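Local atomic coordinates of CRISPR-associated endonuclease C2c1 (Alicyclobacillus acidoterrestris, PDB entry 5U31), a protein that cleaves invading DNA under the direction of a guide RNA, using a metal-dependent RuvC nuclease domain as part of bacterial CRISPR immunity. Residues A[849-854]-A[894-899]; A[579-584]-A[981-986]. The protein carries 3 engineered substitutions. All coordinates share one frame; numbering follows the deposited sequence.

Interaction 1: A[849-854]-A[894-899]; sequences AELSEY and MYAAFS. Engineered in segment 849-854: Ala849 (natural residue Glu). With nucleotides of chain E.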
ATOM      1  N   ALA A 849      -7.774  12.986  -2.473  1.00 38.80           N
ATOM      2  CA  ALA A 849      -6.647  13.588  -3.167  1.00 36.94           C
ATOM      3  C   ALA A 849      -5.933  12.535  -3.999  1.00 32.47           C
ATOM      4  O   ALA A 849      -5.794  11.380  -3.584  1.00 32.78           O
ATOM      5  CB  ALA A 849      -5.675  14.228  -2.176  1.00 33.19           C
ATOM      6  N   GLU A 850      -5.500  12.935  -5.187  1.00 32.66           N
ATOM      7  CA  GLU A 850      -4.736  12.064  -6.072  1.00 32.34           C
ATOM      8  C   GLU A 850      -3.316  11.960  -5.527  1.00 32.31           C
ATOM      9  O   GLU A 850      -2.507  12.873  -5.695  1.00 52.55           O
ATOM     10  CB  GLU A 850      -4.763  12.610  -7.496  1.00 45.05           C
ATOM     11  CG  GLU A 850      -3.747  11.991  -8.422  1.00 52.25           C
ATOM     12  CD  GLU A 850      -3.795  10.493  -8.365  1.00 48.92           C
ATOM     13  OE1 GLU A 850      -4.914   9.946  -8.325  1.00 46.68           O
ATOM     14  OE2 GLU A 850      -2.719   9.867  -8.335  1.00 41.91           O
ATOM     15  N   LEU A 851      -3.001  10.844  -4.863  1.00 32.54           N
ATOM     16  CA  LEU A 851      -1.688  10.662  -4.253  1.00 36.48           C
ATOM     17  C   LEU A 851      -1.030   9.361  -4.697  1.00 40.42           C
ATOM     18  O   LEU A 851      -0.230   8.781  -3.957  1.00 36.27           O
ATOM     19  CB  LEU A 851      -1.781  10.708  -2.729  1.00 31.89           C
ATOM     20  CG  LEU A 851      -2.333  11.999  -2.135  1.00 35.87           C
ATOM     21  CD1 LEU A 851      -2.292  11.923  -0.625  1.00 38.44           C
ATOM     22  CD2 LEU A 851      -1.556  13.201  -2.644  1.00 45.63           C
ATOM     23  N   SER A 852      -1.347   8.892  -5.904  1.00 31.28           N
ATOM     24  CA  SER A 852      -0.740   7.655  -6.380  1.00 30.93           C
ATOM     25  C   SER A 852       0.769   7.786  -6.523  1.00 31.20           C
ATOM     26  O   SER A 852       1.493   6.810  -6.312  1.00 57.50           O
ATOM     27  CB  SER A 852      -1.357   7.241  -7.711  1.00 30.79           C
ATOM     28  OG  SER A 852      -1.092   8.216  -8.703  1.00 41.55           O
ATOM     29  N   GLU A 853       1.263   8.970  -6.882  1.00 31.74           N
ATOM     30  CA  GLU A 853       2.700   9.147  -7.051  1.00 41.76           C
ATOM     31  C   GLU A 853       3.424   9.408  -5.738  1.00 41.56           C
ATOM     32  O   GLU A 853       4.658   9.445  -5.725  1.00 35.56           O
ATOM     33  CB  GLU A 853       2.983  10.287  -8.029  1.00 47.34           C
ATOM     34  CG  GLU A 853       2.179  10.217  -9.313  1.00 61.33           C
ATOM     35  CD  GLU A 853       2.521  11.343 -10.266  1.00 69.14           C
ATOM     36  OE1 GLU A 853       3.563  11.245 -10.950  1.00 74.94           O
ATOM     37  OE2 GLU A 853       1.760  12.335 -10.315  1.00 57.04           O
ATOM     38  N   TYR A 854       2.694   9.587  -4.638  1.00 40.81           N
ATOM     39  CA  TYR A 854       3.307   9.773  -3.324  1.00 33.89           C
ATOM     40  C   TYR A 854       3.641   8.399  -2.742  1.00 43.37           C
ATOM     41  O   TYR A 854       3.012   7.903  -1.803  1.00 33.02           O
ATOM     42  CB  TYR A 854       2.381  10.563  -2.413  1.00 33.80           C
ATOM     43  CG  TYR A 854       3.074  11.162  -1.211  1.00 38.82           C
ATOM     44  CD1 TYR A 854       2.344  11.689  -0.155  1.00 34.34           C
ATOM     45  CD2 TYR A 854       4.458  11.204  -1.137  1.00 34.60           C
ATOM     46  CE1 TYR A 854       2.975  12.231   0.944  1.00 34.78           C
ATOM     47  CE2 TYR A 854       5.097  11.746  -0.041  1.00 37.15           C
ATOM     48  CZ  TYR A 854       4.351  12.259   0.996  1.00 35.14           C
ATOM     49  OH  TYR A 854       4.986  12.803   2.089  1.00 38.08           O
HETATM   50  N   MSE A 894      -8.702  13.830  -6.881  1.00 33.35           N
HETATM   51  CA  MSE A 894      -8.457  15.146  -7.462  1.00 33.98           C
HETATM   52  C   MSE A 894      -6.978  15.487  -7.421  1.00 34.02           C
HETATM   53  O   MSE A 894      -6.281  15.144  -6.464  1.00 33.74           O
HETATM   54  CB  MSE A 894      -9.250  16.226  -6.727  1.00 34.50           C
HETATM   55  CG  MSE A 894     -10.267  16.942  -7.595  1.00 59.82           C
HETATM   56 SE   MSE A 894      -9.459  17.885  -9.086  1.00 68.73          SE
HETATM   57  CE  MSE A 894     -10.941  17.753 -10.342  1.00 66.94           C
ATOM     58  N   TYR A 895      -6.512  16.168  -8.466  1.00 34.44           N
ATOM     59  CA  TYR A 895      -5.128  16.613  -8.544  1.00 34.64           C
ATOM     60  C   TYR A 895      -4.770  17.447  -7.319  1.00 53.08           C
ATOM     61  O   TYR A 895      -5.360  18.504  -7.079  1.00 55.00           O
ATOM     62  CB  TYR A 895      -4.927  17.414  -9.824  1.00 35.24           C
ATOM     63  CG  TYR A 895      -3.487  17.721 -10.112  1.00 35.48           C
ATOM     64  CD1 TYR A 895      -2.642  16.746 -10.617  1.00 41.38           C
ATOM     65  CD2 TYR A 895      -2.967  18.979  -9.873  1.00 36.12           C
ATOM     66  CE1 TYR A 895      -1.319  17.017 -10.880  1.00 37.05           C
ATOM     67  CE2 TYR A 895      -1.650  19.257 -10.132  1.00 36.92           C
ATOM     68  CZ  TYR A 895      -0.827  18.276 -10.636  1.00 36.24           C
ATOM     69  OH  TYR A 895       0.496  18.550 -10.899  1.00 52.22           O
ATOM     70  N   ALA A 896      -3.798  16.974  -6.540  1.00 43.44           N
ATOM     71  CA  ALA A 896      -3.602  17.459  -5.180  1.00 34.74           C
ATOM     72  C   ALA A 896      -2.398  18.375  -5.021  1.00 35.25           C
ATOM     73  O   ALA A 896      -2.100  18.789  -3.896  1.00 36.55           O
ATOM     74  CB  ALA A 896      -3.485  16.278  -4.218  1.00 34.14           C
ATOM     75  N   ALA A 897      -1.694  18.697  -6.104  1.00 35.56           N
ATOM     76  CA  ALA A 897      -0.481  19.497  -5.983  1.00 36.09           C
ATOM     77  C   ALA A 897      -0.828  20.896  -5.486  1.00 36.74           C
ATOM     78  O   ALA A 897      -1.685  21.578  -6.060  1.00 37.07           O
ATOM     79  CB  ALA A 897       0.253  19.560  -7.317  1.00 36.38           C
ATOM     80  N   PHE A 898      -0.174  21.313  -4.400  1.00 36.97           N
ATOM     81  CA  PHE A 898      -0.425  22.580  -3.727  1.00 37.58           C
ATOM     82  C   PHE A 898      -1.825  22.684  -3.135  1.00 37.46           C
ATOM     83  O   PHE A 898      -2.313  23.792  -2.918  1.00 38.02           O
ATOM     84  CB  PHE A 898      -0.168  23.764  -4.662  1.00 41.95           C
ATOM     85  CG  PHE A 898       1.227  23.807  -5.197  1.00 40.75           C
ATOM     86  CD1 PHE A 898       2.258  24.319  -4.428  1.00 39.06           C
ATOM     87  CD2 PHE A 898       1.510  23.334  -6.462  1.00 38.56           C
ATOM     88  CE1 PHE A 898       3.536  24.359  -4.909  1.00 39.41           C
ATOM     89  CE2 PHE A 898       2.790  23.368  -6.951  1.00 38.90           C
ATOM     90  CZ  PHE A 898       3.806  23.881  -6.174  1.00 39.34           C
ATOM     91  N   SER A 899      -2.481  21.556  -2.846  1.00 36.78           N
ATOM     92  CA  SER A 899      -3.799  21.601  -2.218  1.00 36.73           C
ATOM     93  C   SER A 899      -3.738  22.128  -0.797  1.00 37.01           C
ATOM     94  O   SER A 899      -4.729  22.670  -0.299  1.00 47.21           O
ATOM     95  CB  SER A 899      -4.429  20.206  -2.196  1.00 35.99           C
ATOM     96  OG  SER A 899      -4.792  19.799  -3.496  1.00 61.23           O
TER
ATOM     97  P    DG E   4       1.369  20.230  -1.052  1.00 37.49           P
ATOM     98  OP1  DG E   4       0.205  21.136  -1.006  1.00 37.93           O
ATOM     99  OP2  DG E   4       2.600  20.580  -0.312  1.00 48.25           O
ATOM    100  O5'  DG E   4       0.874  18.810  -0.537  1.00 44.18           O
ATOM    101  C5'  DG E   4      -0.307  18.245  -1.070  1.00 35.33           C
ATOM    102  C4'  DG E   4      -0.356  16.768  -0.761  1.00 34.65           C
ATOM    103  O4'  DG E   4       0.535  16.070  -1.652  1.00 42.55           O
ATOM    104  C3'  DG E   4       0.120  16.414   0.632  1.00 34.64           C
ATOM    105  O3'  DG E   4      -0.974  16.470   1.532  1.00 34.60           O
ATOM    106  C2'  DG E   4       0.624  14.987   0.459  1.00 37.54           C
ATOM    107  C1'  DG E   4       1.128  14.978  -0.984  1.00 36.60           C
ATOM    108  N9   DG E   4       2.579  15.084  -1.107  1.00 44.38           N
ATOM    109  C8   DG E   4       3.448  15.714  -0.245  1.00 43.38           C
ATOM    110  N7   DG E   4       4.697  15.638  -0.621  1.00 48.64           N
ATOM    111  C5   DG E   4       4.652  14.913  -1.806  1.00 46.84           C
ATOM    112  C6   DG E   4       5.698  14.512  -2.673  1.00 46.64           C
ATOM    113  O6   DG E   4       6.910  14.727  -2.563  1.00 62.14           O
ATOM    114  N1   DG E   4       5.214  13.791  -3.763  1.00 60.90           N
ATOM    115  C2   DG E   4       3.886  13.494  -3.985  1.00 59.51           C
ATOM    116  N2   DG E   4       3.606  12.786  -5.091  1.00 51.60           N
ATOM    117  N3   DG E   4       2.900  13.864  -3.181  1.00 45.19           N
ATOM    118  C4   DG E   4       3.354  14.565  -2.115  1.00 45.67           C
ATOM    119  P    DT E   3       7.191  20.395  -3.895  1.00 82.61           P
ATOM    120  OP1  DT E   3       7.427  19.379  -2.841  1.00 84.44           O
ATOM    121  OP2  DT E   3       8.144  20.561  -5.017  1.00 85.20           O
ATOM    122  O5'  DT E   3       5.755  20.148  -4.529  1.00 74.57           O
ATOM    123  C5'  DT E   3       4.746  21.106  -4.350  1.00 57.34           C
ATOM    124  C4'  DT E   3       3.398  20.432  -4.283  1.00 51.28           C
ATOM    125  O4'  DT E   3       3.323  19.412  -5.316  1.00 46.31           O
ATOM    126  C3'  DT E   3       3.107  19.730  -2.964  1.00 36.68           C
ATOM    127  O3'  DT E   3       1.750  19.956  -2.588  1.00 36.50           O
ATOM    128  C2'  DT E   3       3.385  18.257  -3.282  1.00 39.99           C
ATOM    129  C1'  DT E   3       2.979  18.168  -4.749  1.00 46.13           C
ATOM    130  N1   DT E   3       3.686  17.085  -5.527  1.00 35.64           N
ATOM    131  C2   DT E   3       2.956  16.240  -6.344  1.00 53.15           C
ATOM    132  O2   DT E   3       1.745  16.306  -6.468  1.00 64.68           O
ATOM    133  N3   DT E   3       3.699  15.304  -7.014  1.00 62.10           N
ATOM    134  C4   DT E   3       5.070  15.129  -6.957  1.00 73.58           C
ATOM    135  O4   DT E   3       5.648  14.255  -7.601  1.00 73.18           O
ATOM    136  C5   DT E   3       5.773  16.051  -6.087  1.00 69.16           C
ATOM    137  C7   DT E   3       7.265  15.964  -5.939  1.00 80.35           C
ATOM    138  C6   DT E   3       5.053  16.971  -5.426  1.00 36.37           C
ATOM    139  P    DG E   5      -0.825  17.214   2.942  1.00 44.99           P
ATOM    140  OP1  DG E   5      -2.200  17.398   3.444  1.00 57.50           O
ATOM    141  OP2  DG E   5       0.055  18.392   2.776  1.00 59.79           O
ATOM    142  O5'  DG E   5      -0.044  16.156   3.851  1.00 44.48           O
ATOM    143  C5'  DG E   5      -0.679  14.940   4.219  1.00 44.91           C
ATOM    144  C4'  DG E   5       0.297  14.001   4.903  1.00 34.22           C
ATOM    145  O4'  DG E   5       1.431  13.776   4.039  1.00 34.85           O
ATOM    146  C3'  DG E   5       0.882  14.516   6.208  1.00 34.77           C
ATOM    147  O3'  DG E   5       0.029  14.152   7.293  1.00 47.64           O
ATOM    148  C2'  DG E   5       2.211  13.770   6.278  1.00 37.33           C
ATOM    149  C1'  DG E   5       2.613  13.673   4.807  1.00 37.41           C
ATOM    150  N9   DG E   5       3.513  14.735   4.396  1.00 42.10           N
ATOM    151  C8   DG E   5       3.196  15.845   3.650  1.00 51.78           C
ATOM    152  N7   DG E   5       4.211  16.636   3.444  1.00 57.57           N
ATOM    153  C5   DG E   5       5.265  16.009   4.099  1.00 54.50           C
ATOM    154  C6   DG E   5       6.616  16.396   4.224  1.00 61.29           C
ATOM    155  O6   DG E   5       7.167  17.402   3.765  1.00 73.42           O
ATOM    156  N1   DG E   5       7.350  15.477   4.970  1.00 65.08           N
ATOM    157  C2   DG E   5       6.837  14.329   5.528  1.00 79.42           C
ATOM    158  N2   DG E   5       7.698  13.564   6.218  1.00 87.83           N
ATOM    159  N3   DG E   5       5.568  13.955   5.417  1.00 70.09           N
ATOM    160  C4   DG E   5       4.846  14.840   4.691  1.00 48.69           C
TER
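Glu850 N donates to the carbonyl oxygen of Met894, a selenomethionine, in a bond of 2.7 Å. It belongs to a parallel bridge between Ala849 and Met894, close to where the two strands give way to loops. Past it the chains stay in touch through apolar groups. Ala849, an engineered residue at an active-site position where the natural protein has Glu, sets its CB 3.6 Å from Ala896 CB. Leu851 CD2 reaches Ala896 CB as well, at 4.0 Å. Glu850 bends at chi2 (50°), which carries its carboxylate back over its own loop, where OE2 accepts Ser852 N at 3.0 Å from above the carboxylate plane.

Both loops then turn, and their far ends hold the DNA strand of chain E. A type I turn from Leu851 to Tyr854 presents the tyrosine ring flat to the base of DG4 of chain E, whose C4 stands 3.4 Å above the ring centre. The sugar oxygen O4' of DG5 of chain E lies at the ring edge. This placement fits the inferred role of Tyr854 in breaking base stacking beside the scissile phosphate. In the type II turn from Ala896 to Ser899, Phe898 N donates to O3' of DT3 of chain E at 3.0 Å and the Phe898 ring lies against the sugar of that nucleotide; Phe898 opens region 898-901, which binds single-stranded non-target DNA.

In the RNase H-like RuvC fold, strand 845-850 separates 566-572 from the outermost strand 890-895. Helix 977-990 packs on Ala849 through Leu985 and bonds Tyr895 O and Ala897 O through Arg988, while helix 862-871 packs against Leu851 and Tyr854.

Interaction 2: A[579-584]-A[981-986]; sequences SISVFR and AAQNLQ. With nucleotides of chain B.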
ATOM      1  N   SER A 579     -10.375  14.300   7.230  1.00 34.93           N
ATOM      2  CA  SER A 579     -11.049  15.583   7.370  1.00 35.58           C
ATOM      3  C   SER A 579     -11.892  15.800   6.124  1.00 35.55           C
ATOM      4  O   SER A 579     -11.377  15.743   5.001  1.00 35.20           O
ATOM      5  CB  SER A 579     -10.040  16.716   7.558  1.00 35.93           C
ATOM      6  OG  SER A 579      -9.088  16.367   8.546  1.00 35.90           O
ATOM      7  N   ILE A 580     -13.186  16.029   6.318  1.00 35.98           N
ATOM      8  CA  ILE A 580     -14.138  16.019   5.220  1.00 35.99           C
ATOM      9  C   ILE A 580     -14.857  17.356   5.163  1.00 36.75           C
ATOM     10  O   ILE A 580     -14.934  18.095   6.146  1.00 37.30           O
ATOM     11  CB  ILE A 580     -15.151  14.858   5.346  1.00 35.83           C
ATOM     12  CG1 ILE A 580     -16.112  15.095   6.515  1.00 36.48           C
ATOM     13  CG2 ILE A 580     -14.425  13.531   5.520  1.00 35.13           C
ATOM     14  CD1 ILE A 580     -17.485  15.578   6.092  1.00 37.05           C
ATOM     15  N   SER A 581     -15.381  17.662   3.981  1.00 36.84           N
ATOM     16  CA  SER A 581     -16.263  18.804   3.793  1.00 37.61           C
ATOM     17  C   SER A 581     -17.254  18.443   2.701  1.00 37.64           C
ATOM     18  O   SER A 581     -16.856  17.934   1.649  1.00 37.14           O
ATOM     19  CB  SER A 581     -15.486  20.069   3.423  1.00 37.91           C
ATOM     20  OG  SER A 581     -14.666  19.836   2.299  1.00 63.62           O
ATOM     21  N   VAL A 582     -18.532  18.700   2.958  1.00 38.27           N
ATOM     22  CA  VAL A 582     -19.623  18.283   2.088  1.00 38.42           C
ATOM     23  C   VAL A 582     -20.158  19.510   1.366  1.00 39.16           C
ATOM     24  O   VAL A 582     -20.378  20.557   1.986  1.00 59.74           O
ATOM     25  CB  VAL A 582     -20.732  17.575   2.888  1.00 38.69           C
ATOM     26  CG1 VAL A 582     -21.906  17.239   1.995  1.00 38.98           C
ATOM     27  CG2 VAL A 582     -20.192  16.322   3.533  1.00 37.98           C
ATOM     28  N   PHE A 583     -20.354  19.382   0.059  1.00 39.09           N
ATOM     29  CA  PHE A 583     -20.880  20.454  -0.769  1.00 39.82           C
ATOM     30  C   PHE A 583     -22.078  19.940  -1.554  1.00 41.50           C
ATOM     31  O   PHE A 583     -22.128  18.773  -1.947  1.00 45.05           O
ATOM     32  CB  PHE A 583     -19.820  20.996  -1.739  1.00 39.60           C
ATOM     33  CG  PHE A 583     -18.881  21.995  -1.128  1.00 39.75           C
ATOM     34  CD1 PHE A 583     -18.977  23.340  -1.447  1.00 40.51           C
ATOM     35  CD2 PHE A 583     -17.899  21.594  -0.239  1.00 39.18           C
ATOM     36  CE1 PHE A 583     -18.111  24.265  -0.893  1.00 40.70           C
ATOM     37  CE2 PHE A 583     -17.028  22.515   0.319  1.00 46.14           C
ATOM     38  CZ  PHE A 583     -17.136  23.854  -0.008  1.00 40.13           C
ATOM     39  N   ARG A 584     -23.042  20.827  -1.780  1.00 42.83           N
ATOM     40  CA  ARG A 584     -24.271  20.504  -2.488  1.00 41.55           C
ATOM     41  C   ARG A 584     -24.393  21.392  -3.718  1.00 46.18           C
ATOM     42  O   ARG A 584     -24.114  22.593  -3.656  1.00 55.45           O
ATOM     43  CB  ARG A 584     -25.495  20.687  -1.571  1.00 42.35           C
ATOM     44  CG  ARG A 584     -26.719  21.299  -2.249  1.00 53.00           C
ATOM     45  CD  ARG A 584     -27.868  21.514  -1.266  1.00 57.96           C
ATOM     46  NE  ARG A 584     -27.508  22.419  -0.176  1.00 60.21           N
ATOM     47  CZ  ARG A 584     -27.836  23.706  -0.133  1.00 55.28           C
ATOM     48  NH1 ARG A 584     -28.539  24.244  -1.117  1.00 61.15           N
ATOM     49  NH2 ARG A 584     -27.466  24.455   0.896  1.00 53.13           N
ATOM     50  N   ALA A 981      -7.343  21.929   2.746  1.00 40.27           N
ATOM     51  CA  ALA A 981      -6.978  21.057   1.638  1.00 36.63           C
ATOM     52  C   ALA A 981      -8.205  20.358   1.078  1.00 36.33           C
ATOM     53  O   ALA A 981      -8.353  20.230  -0.142  1.00 42.61           O
ATOM     54  CB  ALA A 981      -5.937  20.037   2.091  1.00 36.12           C
ATOM     55  N   ALA A 982      -9.099  19.908   1.962  1.00 36.68           N
ATOM     56  CA  ALA A 982     -10.315  19.241   1.516  1.00 36.09           C
ATOM     57  C   ALA A 982     -11.170  20.172   0.674  1.00 36.63           C
ATOM     58  O   ALA A 982     -11.703  19.770  -0.365  1.00 39.97           O
ATOM     59  CB  ALA A 982     -11.100  18.734   2.722  1.00 36.11           C
ATOM     60  N   GLN A 983     -11.309  21.425   1.105  1.00 37.32           N
ATOM     61  CA  GLN A 983     -12.102  22.377   0.340  1.00 37.92           C
ATOM     62  C   GLN A 983     -11.401  22.776  -0.951  1.00 41.03           C
ATOM     63  O   GLN A 983     -12.062  23.171  -1.919  1.00 38.30           O
ATOM     64  CB  GLN A 983     -12.408  23.604   1.194  1.00 38.70           C
ATOM     65  CG  GLN A 983     -13.241  23.297   2.428  1.00 38.82           C
ATOM     66  CD  GLN A 983     -13.629  24.545   3.184  1.00 39.67           C
ATOM     67  OE1 GLN A 983     -13.202  25.647   2.842  1.00 45.30           O
ATOM     68  NE2 GLN A 983     -14.448  24.383   4.216  1.00 39.93           N
ATOM     69  N   ASN A 984     -10.071  22.678  -0.988  1.00 37.68           N
ATOM     70  CA  ASN A 984      -9.358  22.943  -2.230  1.00 37.72           C
ATOM     71  C   ASN A 984      -9.680  21.887  -3.277  1.00 37.22           C
ATOM     72  O   ASN A 984      -9.917  22.215  -4.444  1.00 37.49           O
ATOM     73  CB  ASN A 984      -7.855  23.012  -1.972  1.00 37.60           C
ATOM     74  CG  ASN A 984      -7.284  24.384  -2.259  1.00 40.58           C
ATOM     75  OD1 ASN A 984      -7.663  25.038  -3.234  1.00 43.49           O
ATOM     76  ND2 ASN A 984      -6.373  24.835  -1.404  1.00 42.71           N
ATOM     77  N   LEU A 985      -9.697  20.614  -2.875  1.00 36.53           N
ATOM     78  CA  LEU A 985     -10.119  19.559  -3.791  1.00 40.20           C
ATOM     79  C   LEU A 985     -11.519  19.830  -4.322  1.00 36.47           C
ATOM     80  O   LEU A 985     -11.782  19.675  -5.520  1.00 39.61           O
ATOM     81  CB  LEU A 985     -10.060  18.201  -3.092  1.00 35.37           C
ATOM     82  CG  LEU A 985      -8.695  17.801  -2.531  1.00 35.00           C
ATOM     83  CD1 LEU A 985      -8.735  16.394  -1.990  1.00 34.35           C
ATOM     84  CD2 LEU A 985      -7.624  17.925  -3.593  1.00 34.97           C
ATOM     85  N   GLN A 986     -12.426  20.257  -3.446  1.00 36.84           N
ATOM     86  CA  GLN A 986     -13.769  20.602  -3.889  1.00 39.88           C
ATOM     87  C   GLN A 986     -13.736  21.756  -4.881  1.00 38.02           C
ATOM     88  O   GLN A 986     -14.389  21.709  -5.930  1.00 44.38           O
ATOM     89  CB  GLN A 986     -14.634  20.956  -2.684  1.00 37.74           C
ATOM     90  CG  GLN A 986     -16.103  20.840  -2.968  1.00 41.21           C
ATOM     91  CD  GLN A 986     -16.639  19.467  -2.650  1.00 37.59           C
ATOM     92  OE1 GLN A 986     -17.625  19.029  -3.232  1.00 43.70           O
ATOM     93  NE2 GLN A 986     -15.996  18.781  -1.713  1.00 37.05           N
TER
ATOM     94  P     A B   6     -14.193  29.992   5.933  1.00 46.02           P
ATOM     95  OP1   A B   6     -13.081  30.271   4.993  1.00 43.09           O
ATOM     96  OP2   A B   6     -15.412  30.844   5.899  1.00 44.21           O
ATOM     97  O5'   A B   6     -14.605  28.469   5.727  1.00 42.50           O
ATOM     98  C5'   A B   6     -15.613  28.104   4.794  1.00 51.05           C
ATOM     99  C4'   A B   6     -16.805  27.508   5.491  1.00 42.60           C
ATOM    100  O4'   A B   6     -16.354  26.318   6.189  1.00 41.88           O
ATOM    101  C3'   A B   6     -17.443  28.429   6.534  1.00 71.42           C
ATOM    102  O3'   A B   6     -18.851  28.682   6.338  1.00 69.50           O
ATOM    103  C2'   A B   6     -17.102  27.787   7.886  1.00 43.29           C
ATOM    104  O2'   A B   6     -18.115  27.853   8.864  1.00 61.94           O
ATOM    105  C1'   A B   6     -16.765  26.342   7.540  1.00 42.29           C
ATOM    106  N9    A B   6     -15.659  25.868   8.374  1.00 49.65           N
ATOM    107  C8    A B   6     -14.398  26.409   8.416  1.00 48.34           C
ATOM    108  N7    A B   6     -13.597  25.838   9.281  1.00 41.44           N
ATOM    109  C5    A B   6     -14.391  24.867   9.867  1.00 46.52           C
ATOM    110  C6    A B   6     -14.125  23.922  10.871  1.00 41.01           C
ATOM    111  N6    A B   6     -12.941  23.806  11.474  1.00 40.82           N
ATOM    112  N1    A B   6     -15.126  23.092  11.232  1.00 42.80           N
ATOM    113  C2    A B   6     -16.313  23.217  10.624  1.00 46.59           C
ATOM    114  N3    A B   6     -16.689  24.067   9.670  1.00 42.23           N
ATOM    115  C4    A B   6     -15.670  24.876   9.329  1.00 47.00           C
TER
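The aromatic contact pairs Phe583 with the aliphatic part of Gln986: in a CH-pi interaction, Gln986 CG sits 3.7 Å from the Phe583 ring centroid and 26° off its normal, displaced toward the rim. CG leaves Gln986 anti to the backbone N, and a bend at chi2 (91°) folds the chain back, so that the amide slides past the phenyl group with its plane nearly parallel to the ring. The phenyl ring has further aromatic company from strand 611-621 and its neighbour, meeting His615 edge-to-face and Phe603 almost parallel.

Van der Waals packing accounts for the other contacts. Ala982 CB reaches Ser581 OG and the backbone oxygen of Ser579, each at 3.8 Å. Gln983 CG comes within 3.7 Å of Ser581 OG and also faces the edge of the Phe583 ring, near its plane. Ser579, Ser581 and Ala982 are small, which is consistent with the 7.7 Å between the axes of segments 579-584 and 981-986; these run in broadly the same direction, 38° apart. This is the alpha-on-beta layer of the RNase H-like RuvC fold: helix 977-990, from RuvC-III, packs on strand 578-587, from RuvC-I, in the mixed sheet. The active-site position Ala978, engineered here, lies in the same helix and touches Ser579.

Polar interactions lead away from the interface. Ser581 OG has a weak hydrogen bond to Ser569 OG on the adjoining strand 566-572, and Ser579 OG is bonded to Thr576. Gln983 is extended beyond CG, which brings its amide to the guide: NE2 makes a weak hydrogen bond of 3.4 Å to the ribose O4' of A6 of chain B, in keeping with the established role of Gln983 in sgRNA binding.

How the interactions relate
The centres of the two interactions are 14 Å apart on one mixed sheet, with strand 566-572 between strands 578-587 and 845-850. Along the chain, 579-584 (RuvC-I) comes first, then 849-854 and 894-899 (both RuvC-II), and finally 981-986 (RuvC-III), so pieces far apart in sequence build one nuclease domain. Helix 977-990 joins them directly: Asn984 ND2 probably bonds Ser899 O at 2.9 Å, and Leu985 packs its side chain on Ser899 and its carbonyl oxygen on Met894 CG. One helix thus meets sgRNA and the DNA-contacting loop 896-899; the side chains of Ala849 and Ala571, engineered active-site positions, lie about 7 Å apart, and engineered Ala978 is on the helix.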